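Local structure of cycloalternan-forming enzyme (Listeria monocytogenes serovar 1/2a, 5F7U) at residues S10-D15 with T23-R28; D29-E34 with Y114-E119; V53-N58 with A81-F86; E91-T96 with P110-V115. The protein belongs to glycoside hydrolase family 31, a multidomain enzyme with a TIM-barrel domain, several beta-rich domains and a carbohydrate-binding module. The protein carries 1 engineered substitution. All blocks are in the same frame, centred on the assembly; numbering follows the deposited sequence.

Contact 1 of 4, residues S10-D15 with T23-R28; sequences SPYGDD and TERSPR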
# COMPACT_ATOMS: atom_id res chain seq x y z
N SER A 10 8.64 -38.70 3.85
CA SER A 10 8.13 -37.92 2.73
C SER A 10 9.11 -36.77 2.55
O SER A 10 9.16 -35.89 3.41
CB SER A 10 6.72 -37.41 3.03
OG SER A 10 6.11 -36.93 1.83
N PRO A 11 9.89 -36.78 1.45
CA PRO A 11 11.11 -35.96 1.40
C PRO A 11 10.91 -34.45 1.54
O PRO A 11 11.76 -33.78 2.09
CB PRO A 11 11.71 -36.29 0.03
CG PRO A 11 10.60 -36.89 -0.77
CD PRO A 11 9.77 -37.63 0.25
N TYR A 12 9.79 -33.93 1.03
CA TYR A 12 9.56 -32.49 1.11
C TYR A 12 8.66 -32.03 2.24
O TYR A 12 8.52 -30.82 2.44
CB TYR A 12 9.03 -31.96 -0.23
CG TYR A 12 9.87 -32.37 -1.41
CD1 TYR A 12 11.16 -31.82 -1.63
CD2 TYR A 12 9.39 -33.31 -2.31
CE1 TYR A 12 11.93 -32.23 -2.73
CE2 TYR A 12 10.14 -33.71 -3.41
CZ TYR A 12 11.39 -33.17 -3.61
OH TYR A 12 12.09 -33.59 -4.73
N GLY A 13 8.03 -32.98 2.96
CA GLY A 13 7.06 -32.63 4.01
C GLY A 13 5.92 -31.83 3.40
O GLY A 13 5.39 -32.19 2.36
N ASP A 14 5.56 -30.72 4.05
CA ASP A 14 4.58 -29.80 3.48
C ASP A 14 5.23 -28.75 2.58
O ASP A 14 4.55 -27.83 2.12
CB ASP A 14 3.78 -29.13 4.60
CG ASP A 14 2.91 -30.10 5.36
OD1 ASP A 14 2.27 -30.97 4.72
OD2 ASP A 14 2.85 -30.01 6.60
N ASP A 15 6.54 -28.89 2.34
CA ASP A 15 7.33 -27.92 1.56
C ASP A 15 7.28 -26.50 2.18
O ASP A 15 7.37 -25.49 1.48
CB ASP A 15 6.84 -27.89 0.10
CG ASP A 15 7.88 -27.33 -0.86
OD1 ASP A 15 9.06 -27.65 -0.72
OD2 ASP A 15 7.47 -26.55 -1.73
N THR A 23 10.09 -35.89 9.12
CA THR A 23 10.31 -37.08 8.28
C THR A 23 10.68 -36.71 6.85
O THR A 23 10.32 -37.42 5.88
CB THR A 23 9.08 -38.00 8.29
OG1 THR A 23 7.92 -37.25 7.90
CG2 THR A 23 8.89 -38.62 9.69
N GLU A 24 11.43 -35.62 6.72
CA GLU A 24 11.83 -35.06 5.41
C GLU A 24 13.24 -35.50 5.02
O GLU A 24 13.98 -36.09 5.83
CB GLU A 24 11.81 -33.53 5.46
CG GLU A 24 10.42 -32.93 5.66
CD GLU A 24 10.38 -31.42 5.41
OE1 GLU A 24 11.36 -30.85 4.86
OE2 GLU A 24 9.34 -30.82 5.76
N ARG A 25 13.61 -35.19 3.78
CA ARG A 25 14.98 -35.32 3.31
C ARG A 25 15.67 -33.96 3.47
O ARG A 25 15.06 -32.92 3.21
CB ARG A 25 14.98 -35.72 1.85
CG ARG A 25 16.34 -35.65 1.17
CD ARG A 25 16.23 -36.25 -0.21
NE ARG A 25 15.51 -35.37 -1.15
CZ ARG A 25 14.60 -35.79 -2.02
NH1 ARG A 25 14.08 -34.93 -2.87
NH2 ARG A 25 14.19 -37.06 -2.02
N SER A 26 16.92 -33.98 3.90
CA SER A 26 17.67 -32.73 4.05
C SER A 26 19.06 -32.86 3.41
O SER A 26 19.77 -33.82 3.74
CB SER A 26 17.79 -32.33 5.53
OG SER A 26 18.49 -31.09 5.65
N PRO A 27 19.43 -31.97 2.48
CA PRO A 27 18.57 -30.94 1.88
C PRO A 27 17.44 -31.53 1.07
O PRO A 27 17.56 -32.65 0.56
CB PRO A 27 19.51 -30.19 0.93
CG PRO A 27 20.86 -30.79 1.07
CD PRO A 27 20.69 -32.14 1.73
N ARG A 28 16.35 -30.78 0.90
CA ARG A 28 15.23 -31.26 0.07
C ARG A 28 15.69 -31.55 -1.37
O ARG A 28 15.33 -32.57 -1.94
CB ARG A 28 14.09 -30.24 0.08
CG ARG A 28 13.35 -30.20 1.42
CD ARG A 28 12.28 -29.12 1.39
NE ARG A 28 11.59 -29.01 2.67
CZ ARG A 28 10.94 -27.93 3.10
NH1 ARG A 28 10.91 -26.80 2.37
NH2 ARG A 28 10.31 -27.98 4.29
O HOH W 1 7.89 -35.44 5.83
O HOH W 2 12.21 -36.91 -4.26
O HOH W 3 14.55 -33.19 -5.13
O HOH W 4 7.30 -28.90 5.47
O HOH W 5 11.48 -26.34 -0.49

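Contact 2 of 4, residues D29-E34 with Y114-E119; sequences DPKAGE and YVTDWE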
# COMPACT_ATOMS: atom_id res chain seq x y z
N ASP A 29 16.47 -30.62 -1.94
CA ASP A 29 16.93 -30.72 -3.32
C ASP A 29 18.45 -30.67 -3.27
O ASP A 29 19.02 -29.59 -3.31
CB ASP A 29 16.38 -29.56 -4.18
CG ASP A 29 14.86 -29.54 -4.25
OD1 ASP A 29 14.23 -30.55 -4.63
OD2 ASP A 29 14.28 -28.47 -3.97
N PRO A 30 19.12 -31.84 -3.14
CA PRO A 30 20.58 -31.86 -2.93
C PRO A 30 21.36 -31.35 -4.13
O PRO A 30 21.06 -31.70 -5.29
CB PRO A 30 20.87 -33.35 -2.70
CG PRO A 30 19.57 -33.90 -2.17
CD PRO A 30 18.54 -33.19 -3.00
N LYS A 31 22.35 -30.52 -3.83
CA LYS A 31 23.33 -30.07 -4.80
C LYS A 31 24.59 -30.91 -4.65
O LYS A 31 24.76 -31.62 -3.65
CB LYS A 31 23.66 -28.59 -4.58
CG LYS A 31 22.50 -27.64 -4.84
CD LYS A 31 22.98 -26.21 -4.58
CE LYS A 31 21.87 -25.25 -4.25
NZ LYS A 31 21.29 -25.50 -2.90
N ALA A 32 25.49 -30.81 -5.63
CA ALA A 32 26.78 -31.50 -5.60
C ALA A 32 27.53 -31.25 -4.27
O ALA A 32 27.57 -30.12 -3.77
CB ALA A 32 27.64 -31.04 -6.77
N GLY A 33 28.09 -32.32 -3.71
CA GLY A 33 28.90 -32.24 -2.49
C GLY A 33 28.14 -32.08 -1.18
O GLY A 33 28.77 -31.97 -0.13
N GLU A 34 26.82 -32.07 -1.24
CA GLU A 34 25.98 -31.96 -0.03
C GLU A 34 25.60 -33.32 0.53
O GLU A 34 25.05 -34.17 -0.17
CB GLU A 34 24.72 -31.12 -0.28
CG GLU A 34 25.04 -29.69 -0.71
CD GLU A 34 23.81 -28.83 -0.88
OE1 GLU A 34 22.73 -29.36 -1.25
OE2 GLU A 34 23.93 -27.59 -0.70
N TYR A 114 17.62 -35.49 -8.41
CA TYR A 114 18.69 -35.29 -9.38
C TYR A 114 19.65 -34.25 -8.81
O TYR A 114 19.24 -33.14 -8.46
CB TYR A 114 18.14 -34.82 -10.72
CG TYR A 114 17.04 -35.70 -11.27
CD1 TYR A 114 17.33 -36.79 -12.10
CD2 TYR A 114 15.68 -35.42 -10.98
CE1 TYR A 114 16.31 -37.60 -12.60
CE2 TYR A 114 14.67 -36.22 -11.49
CZ TYR A 114 14.99 -37.30 -12.30
OH TYR A 114 13.96 -38.08 -12.80
N VAL A 115 20.92 -34.60 -8.74
CA VAL A 115 21.90 -33.78 -8.05
C VAL A 115 22.40 -32.69 -9.00
O VAL A 115 22.83 -32.96 -10.12
CB VAL A 115 23.03 -34.64 -7.47
CG1 VAL A 115 24.07 -33.77 -6.78
CG2 VAL A 115 22.43 -35.64 -6.47
N THR A 116 22.32 -31.45 -8.52
CA THR A 116 22.52 -30.28 -9.36
C THR A 116 23.78 -29.49 -9.00
O THR A 116 24.37 -29.66 -7.93
CB THR A 116 21.31 -29.34 -9.20
OG1 THR A 116 21.12 -29.06 -7.81
CG2 THR A 116 20.03 -30.00 -9.76
N ASP A 117 24.19 -28.62 -9.93
CA ASP A 117 25.16 -27.58 -9.64
C ASP A 117 24.90 -26.39 -10.54
O ASP A 117 24.17 -26.50 -11.54
CB ASP A 117 26.62 -28.09 -9.78
CG ASP A 117 27.61 -27.34 -8.87
OD1 ASP A 117 27.30 -26.26 -8.34
OD2 ASP A 117 28.74 -27.86 -8.70
N TRP A 118 25.46 -25.24 -10.17
CA TRP A 118 25.29 -24.00 -10.92
C TRP A 118 26.07 -23.99 -12.23
O TRP A 118 27.23 -24.42 -12.29
CB TRP A 118 25.66 -22.79 -10.04
CG TRP A 118 24.64 -22.56 -8.97
CD1 TRP A 118 24.70 -22.95 -7.66
CD2 TRP A 118 23.38 -21.91 -9.14
NE1 TRP A 118 23.55 -22.58 -7.00
CE2 TRP A 118 22.71 -21.95 -7.89
CE3 TRP A 118 22.73 -21.33 -10.24
CZ2 TRP A 118 21.44 -21.40 -7.69
CZ3 TRP A 118 21.45 -20.78 -10.05
CH2 TRP A 118 20.82 -20.81 -8.78
N GLU A 119 25.42 -23.48 -13.27
CA GLU A 119 26.05 -23.15 -14.55
C GLU A 119 25.71 -21.69 -14.81
O GLU A 119 24.60 -21.24 -14.50
CB GLU A 119 25.49 -24.01 -15.67
CG GLU A 119 25.75 -25.51 -15.49
CD GLU A 119 25.16 -26.37 -16.59
OE1 GLU A 119 24.37 -25.88 -17.44
OE2 GLU A 119 25.49 -27.57 -16.59
O HOH W 6 18.47 -31.59 -6.35

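Contact 3 of 4, residues V53-N58 with A81-F86; sequences VEWTKN and ADLGKF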
# COMPACT_ATOMS: atom_id res chain seq x y z
N VAL A 53 17.39 -48.30 3.96
CA VAL A 53 17.08 -47.64 2.70
C VAL A 53 17.60 -48.53 1.57
O VAL A 53 18.76 -48.94 1.59
CB VAL A 53 17.72 -46.25 2.61
CG1 VAL A 53 17.34 -45.56 1.29
CG2 VAL A 53 17.29 -45.39 3.81
N GLU A 54 16.71 -48.83 0.63
CA GLU A 54 17.06 -49.53 -0.59
C GLU A 54 17.10 -48.51 -1.72
O GLU A 54 16.20 -47.68 -1.85
CB GLU A 54 16.05 -50.62 -0.87
CG GLU A 54 16.10 -51.70 0.20
CD GLU A 54 15.10 -52.82 -0.01
OE1 GLU A 54 14.42 -52.85 -1.07
OE2 GLU A 54 15.01 -53.69 0.88
N TRP A 55 18.15 -48.54 -2.53
CA TRP A 55 18.38 -47.40 -3.43
C TRP A 55 19.29 -47.70 -4.60
O TRP A 55 20.03 -48.69 -4.58
CB TRP A 55 18.90 -46.19 -2.63
CG TRP A 55 20.26 -46.32 -2.00
CD1 TRP A 55 20.66 -47.24 -1.05
CD2 TRP A 55 21.38 -45.48 -2.24
NE1 TRP A 55 21.97 -47.03 -0.71
CE2 TRP A 55 22.44 -45.95 -1.40
CE3 TRP A 55 21.61 -44.37 -3.06
CZ2 TRP A 55 23.71 -45.35 -1.39
CZ3 TRP A 55 22.87 -43.77 -3.05
CH2 TRP A 55 23.91 -44.26 -2.21
N THR A 56 19.18 -46.86 -5.61
CA THR A 56 20.02 -46.93 -6.81
C THR A 56 20.67 -45.58 -7.04
O THR A 56 20.12 -44.53 -6.67
CB THR A 56 19.23 -47.34 -8.08
OG1 THR A 56 18.19 -46.39 -8.31
CG2 THR A 56 18.63 -48.74 -7.94
N LYS A 57 21.85 -45.61 -7.65
CA LYS A 57 22.53 -44.39 -8.08
C LYS A 57 22.83 -44.58 -9.55
O LYS A 57 23.52 -45.53 -9.91
CB LYS A 57 23.83 -44.18 -7.30
CG LYS A 57 24.69 -43.05 -7.86
CD LYS A 57 25.77 -42.61 -6.88
CE LYS A 57 26.95 -43.55 -6.82
NZ LYS A 57 28.08 -42.77 -6.24
N ASN A 58 22.29 -43.68 -10.37
CA ASN A 58 22.42 -43.77 -11.83
C ASN A 58 22.00 -45.14 -12.37
O ASN A 58 22.62 -45.70 -13.28
CB ASN A 58 23.85 -43.38 -12.27
CG ASN A 58 24.24 -42.01 -11.76
OD1 ASN A 58 23.44 -41.07 -11.82
ND2 ASN A 58 25.45 -41.88 -11.23
N ALA A 81 18.91 -41.78 8.16
CA ALA A 81 19.69 -42.55 7.20
C ALA A 81 20.57 -41.59 6.41
O ALA A 81 20.06 -40.61 5.85
CB ALA A 81 18.77 -43.32 6.27
N ASP A 82 21.87 -41.88 6.38
CA ASP A 82 22.84 -41.00 5.71
C ASP A 82 23.25 -41.59 4.37
O ASP A 82 23.88 -42.64 4.33
CB ASP A 82 24.08 -40.80 6.61
CG ASP A 82 25.06 -39.77 6.07
OD1 ASP A 82 24.80 -39.15 5.01
OD2 ASP A 82 26.11 -39.57 6.72
N LEU A 83 22.86 -40.93 3.28
CA LEU A 83 23.18 -41.41 1.94
C LEU A 83 24.55 -40.96 1.44
O LEU A 83 25.04 -41.44 0.41
CB LEU A 83 22.10 -40.97 0.93
CG LEU A 83 20.68 -41.51 1.10
CD1 LEU A 83 19.79 -40.93 0.00
CD2 LEU A 83 20.64 -43.03 1.04
N GLY A 84 25.18 -40.06 2.18
CA GLY A 84 26.43 -39.44 1.76
C GLY A 84 26.21 -38.30 0.78
O GLY A 84 25.09 -37.78 0.63
N LYS A 85 27.30 -37.92 0.11
CA LYS A 85 27.31 -36.80 -0.85
C LYS A 85 27.33 -37.32 -2.27
O LYS A 85 27.75 -38.46 -2.51
CB LYS A 85 28.58 -35.96 -0.69
CG LYS A 85 28.78 -35.27 0.63
CD LYS A 85 30.24 -34.87 0.72
CE LYS A 85 30.50 -34.02 1.96
NZ LYS A 85 31.97 -33.90 2.19
N PHE A 86 26.94 -36.47 -3.21
CA PHE A 86 26.83 -36.86 -4.61
C PHE A 86 27.45 -35.85 -5.56
O PHE A 86 27.79 -34.73 -5.16
CB PHE A 86 25.36 -37.12 -4.95
CG PHE A 86 24.77 -38.22 -4.15
CD1 PHE A 86 25.02 -39.55 -4.47
CD2 PHE A 86 23.97 -37.93 -3.02
CE1 PHE A 86 24.50 -40.59 -3.69
CE2 PHE A 86 23.45 -38.96 -2.25
CZ PHE A 86 23.71 -40.29 -2.59

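Contact 4 of 4, residues E91-T96 with P110-V115; sequences EITYTT and PFTFYV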
# COMPACT_ATOMS: atom_id res chain seq x y z
N GLU A 91 21.64 -39.38 -10.34
CA GLU A 91 20.21 -39.58 -10.23
C GLU A 91 20.01 -40.63 -9.15
O GLU A 91 20.42 -41.79 -9.32
CB GLU A 91 19.63 -40.03 -11.57
CG GLU A 91 18.14 -40.36 -11.50
CD GLU A 91 17.57 -40.87 -12.81
OE1 GLU A 91 16.57 -41.63 -12.75
OE2 GLU A 91 18.08 -40.55 -13.90
N ILE A 92 19.42 -40.22 -8.03
CA ILE A 92 19.27 -41.13 -6.90
C ILE A 92 17.80 -41.50 -6.75
O ILE A 92 16.94 -40.62 -6.73
CB ILE A 92 19.81 -40.48 -5.59
CG1 ILE A 92 21.25 -39.93 -5.78
CG2 ILE A 92 19.64 -41.41 -4.39
CD1 ILE A 92 22.26 -40.81 -6.46
N THR A 93 17.52 -42.80 -6.64
CA THR A 93 16.15 -43.28 -6.35
C THR A 93 16.18 -44.19 -5.13
O THR A 93 17.00 -45.11 -5.07
CB THR A 93 15.55 -43.99 -7.58
OG1 THR A 93 15.46 -43.05 -8.67
CG2 THR A 93 14.15 -44.55 -7.27
N TYR A 94 15.29 -43.95 -4.17
CA TYR A 94 15.31 -44.72 -2.91
C TYR A 94 13.93 -45.02 -2.38
O TYR A 94 12.96 -44.32 -2.68
CB TYR A 94 16.16 -44.00 -1.83
CG TYR A 94 15.57 -42.69 -1.33
CD1 TYR A 94 14.70 -42.67 -0.23
CD2 TYR A 94 15.87 -41.47 -1.95
CE1 TYR A 94 14.13 -41.48 0.23
CE2 TYR A 94 15.31 -40.27 -1.50
CZ TYR A 94 14.44 -40.29 -0.41
OH TYR A 94 13.90 -39.09 0.06
N THR A 95 13.86 -46.07 -1.55
CA THR A 95 12.65 -46.48 -0.85
C THR A 95 13.09 -46.67 0.60
O THR A 95 14.10 -47.32 0.87
CB THR A 95 12.10 -47.79 -1.45
OG1 THR A 95 11.76 -47.58 -2.83
CG2 THR A 95 10.86 -48.31 -0.71
N THR A 96 12.34 -46.08 1.52
CA THR A 96 12.64 -46.24 2.95
C THR A 96 11.80 -47.38 3.48
O THR A 96 10.65 -47.54 3.06
CB THR A 96 12.42 -44.93 3.74
OG1 THR A 96 11.08 -44.48 3.52
CG2 THR A 96 13.40 -43.87 3.25
N PRO A 110 8.90 -45.30 -4.23
CA PRO A 110 10.24 -44.70 -4.38
C PRO A 110 10.23 -43.18 -4.55
O PRO A 110 9.22 -42.62 -4.98
CB PRO A 110 10.75 -45.35 -5.67
CG PRO A 110 9.52 -45.67 -6.44
CD PRO A 110 8.52 -46.10 -5.41
N PHE A 111 11.34 -42.55 -4.20
CA PHE A 111 11.55 -41.11 -4.40
C PHE A 111 12.83 -40.89 -5.21
O PHE A 111 13.84 -41.57 -5.00
CB PHE A 111 11.67 -40.39 -3.05
CG PHE A 111 10.52 -40.64 -2.12
CD1 PHE A 111 9.26 -40.06 -2.35
CD2 PHE A 111 10.69 -41.46 -1.00
CE1 PHE A 111 8.20 -40.28 -1.46
CE2 PHE A 111 9.63 -41.69 -0.10
CZ PHE A 111 8.39 -41.09 -0.34
N THR A 112 12.77 -39.96 -6.16
CA THR A 112 13.94 -39.68 -6.99
C THR A 112 14.39 -38.25 -6.77
O THR A 112 13.55 -37.37 -6.63
CB THR A 112 13.64 -39.96 -8.49
OG1 THR A 112 13.35 -41.35 -8.67
CG2 THR A 112 14.83 -39.55 -9.42
N PHE A 113 15.71 -38.04 -6.71
CA PHE A 113 16.25 -36.68 -6.83
C PHE A 113 17.42 -36.65 -7.80
O PHE A 113 18.09 -37.68 -8.00
CB PHE A 113 16.59 -36.03 -5.47
CG PHE A 113 17.69 -36.73 -4.67
CD1 PHE A 113 19.04 -36.41 -4.84
CD2 PHE A 113 17.35 -37.66 -3.68
CE1 PHE A 113 20.03 -37.03 -4.07
CE2 PHE A 113 18.32 -38.28 -2.90
CZ PHE A 113 19.67 -37.97 -3.09
N TYR A 114 17.62 -35.49 -8.41
CA TYR A 114 18.69 -35.29 -9.38
C TYR A 114 19.65 -34.25 -8.81
O TYR A 114 19.24 -33.14 -8.46
CB TYR A 114 18.14 -34.82 -10.72
CG TYR A 114 17.04 -35.70 -11.27
CD1 TYR A 114 17.33 -36.79 -12.10
CD2 TYR A 114 15.68 -35.42 -10.98
CE1 TYR A 114 16.31 -37.60 -12.60
CE2 TYR A 114 14.67 -36.22 -11.49
CZ TYR A 114 14.99 -37.30 -12.30
OH TYR A 114 13.96 -38.08 -12.80
N VAL A 115 20.92 -34.60 -8.74
CA VAL A 115 21.90 -33.78 -8.05
C VAL A 115 22.40 -32.69 -9.00
O VAL A 115 22.83 -32.96 -10.12
CB VAL A 115 23.03 -34.64 -7.47
CG1 VAL A 115 24.07 -33.77 -6.78
CG2 VAL A 115 22.43 -35.64 -6.47
O HOH W 7 13.81 -40.76 -13.25

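Contact 1 of 4, residues S10-D15 with T23-R28
T23 meets S10 through its carbonyl: S10 N donates to T23 O at 2.9 Å, and a water joins the pair a second time by linking S10 O to T23 OG1. E24 follows with its CA turned to S10 O in a CA-H...O contact, while its extended side chain runs past the Y12-G13 peptide and leaves OE2 3.4 Å from G13 CA. OE2 also accepts from the backbone N of Q21. At R25 the backbone takes over again, with R25 N giving a nearly straight bond to P11 O (2.9 Å). The R25 side chain bends at chi3 (73°) and lays one face of its guanidinium against P11, whose CB is 3.3 Å from NH2. NE and NH1 of R25 both donate to R28 O, NH2 reaches Y94 OH, and Y12 OH lies at the guanidinium edge, 3.0 Å from R25 NH1, the Y12 ring and guanidinium planes being 84° apart. R28 CB packs on Y12 CD1 (3.7 Å), and its straight chain carries the guanidinium to E24, where NE and NH2 both grip OE1, and across D15 CA. D15 OD1 lies 3.7 Å from R28 NH1, a long salt bridge of charges alone, since the oxygen is well out of the guanidinium plane; a water joins these two atoms, and R545 is the main partner of D15. The loop is thus held by directed backbone bonds at S10 and P11, with a weaker, water-assisted charge contact at D15. Between two carboxylates, R28 would be expected to keep its charge and temper their repulsion.

Contact 2 of 4, residues D29-E34 with Y114-E119
The indole of W118 is met obliquely by the end of the K31 side chain, whose CE stops 4.2 Å from W118 NE1; L228 touches both residues. Nearer the backbone, K31 crosses T116, with K31 CG 3.6 Å from T116 OG1. That hydroxyl is swung between the backbone N and carbonyl carbon of its own residue (chi1 54°), which turns it to the lysine. The main chains form a single beta bridge between K31 and T116. One of its bonds is firm, A32 N to T116 O at 2.8 Å; the other, T116 N to P30 O, is weak at 3.5 Å. P30 O is better served by a water that donates to it and to Y114 O. V115 CG1 packs against the K31-A32 peptide, 3.5 Å from A32 N, and A32 CB approaches D117 OD2. E34 OE1 accepts from K31 N, met from above the carboxylate plane, and so links the two ends of the turn. K31 to E34 is a type II beta turn, with G33 taking the positive phi usual at its third position. This turn is thus joined by one bridge to strand 106-129, which pairs with 91-100 and, further on, with 214-229, as it passes from one beta-rich part of the protein to the next.

Contact 3 of 4, residues V53-N58 with A81-F86
L83, which packs on V53 and W55, is flanked by the shortest polar bond here: G84 N donates to D82 OD1 at 3.0 Å, coming from above the carboxylate plane. This is an Asx turn. Between the segments themselves no hydrogen bond forms. Strands 53-57 and 81-84 run nearly parallel, 18° apart, with axes 9.6 Å from each other at closest approach, and side chains fill the gap. At one end V53 divides its two methyls: CG2 lies 3.5 Å from A81 CB, and CG1 faces L83 CD2 at 4.2 Å. The same leucine methyl sits over the centre of the six-membered ring of W55 in a CH-pi contact, 15° off the ring normal. W55 holds its CG in the crowded position between the backbone N and carbonyl carbon (chi1 66°), which sends the indole across the gap. There its outer rim reaches F86, W55 CZ3 being 3.6 Å from F86 CZ. The two rings come from opposite directions and touch rim to rim with steeply inclined planes, neither lying over the other. K57 finishes the row with aliphatic carbon alone, its CD resting 4.0 Å from F86 CD1, at the edge of the phenyl ring. The one polar atom of the indole, NE1, is satisfied by E63 O, so the tryptophan can take part in an apolar interface. The chemistry is consistent with the core of an E-set-like beta sandwich: the facing strands, linked through strand 60-73, which pairs with both, meet here by shape and dispersion alone.

Contact 4 of 4, residues E91-T96 with P110-V115
E91-T96 and P110-V115 run antiparallel, with I92-F113 and Y94-F111 as hydrogen-bonded pairs (I92 N to F113 O, 2.9 Å) and, as non-hydrogen-bonded pairs, T93-T112 between them and E91-Y114 at the end. The latter two put their side chains on one face. There the hydroxyls T93 OG1 and T112 OG1 share a hydrogen bond of 2.7 Å, either able to donate. E91 extends alongside Y114, its CG 3.5 Å from Y114 CE1, and a water closes the pair by donating to E91 OE1 and bonding Y114 OH. T112 CG2 covers one face of the same tyrosine ring. The face of the sheet carrying I92, Y94, F111 and F113 is apolar and aromatic. I92 CB lies over the F113 ring in a CH-pi contact, 3.8 Å from its centroid, and F111 CB does likewise over Y94 at 4.1 Å. Both Y94 (chi1 68°) and F113 (63°) place CG between the backbone N and the carbonyl carbon, which brings Y94 CE2 to the edge of F113, 3.9 Å from its CE2. The rings of Y94 and F111 meet obliquely, with planes at 50°. Y94 OH is bonded to H9. Strand 91-100 of this beta hairpin is paired on its other edge with strand 49-57, through T93 and T95, while the aromatic face packs on strand 36-43, where L38 touches Y94 and V36 touches F113.

In the fold
Contact 3 is the buried one, apolar across its interface, and it joins two facing strands; contacts 1, 2 and 4 are partly buried and add backbone bonds, contact 4 with one face on the core. Contact 4 extends the sheet of contact 3, strand 91-100 pairing with 49-57, and its F113 and Y94 also receive P30 of contact 2 and R25 of contact 1. Contacts 2 and 4 share Y114 and V115 on strand 106-129, paired as a regular hairpin in contact 4 and by a single bridge in contact 2. Charge gathers in contact 1, where loops meet R545; G33 of contact 2 bonds to F86 of contact 3.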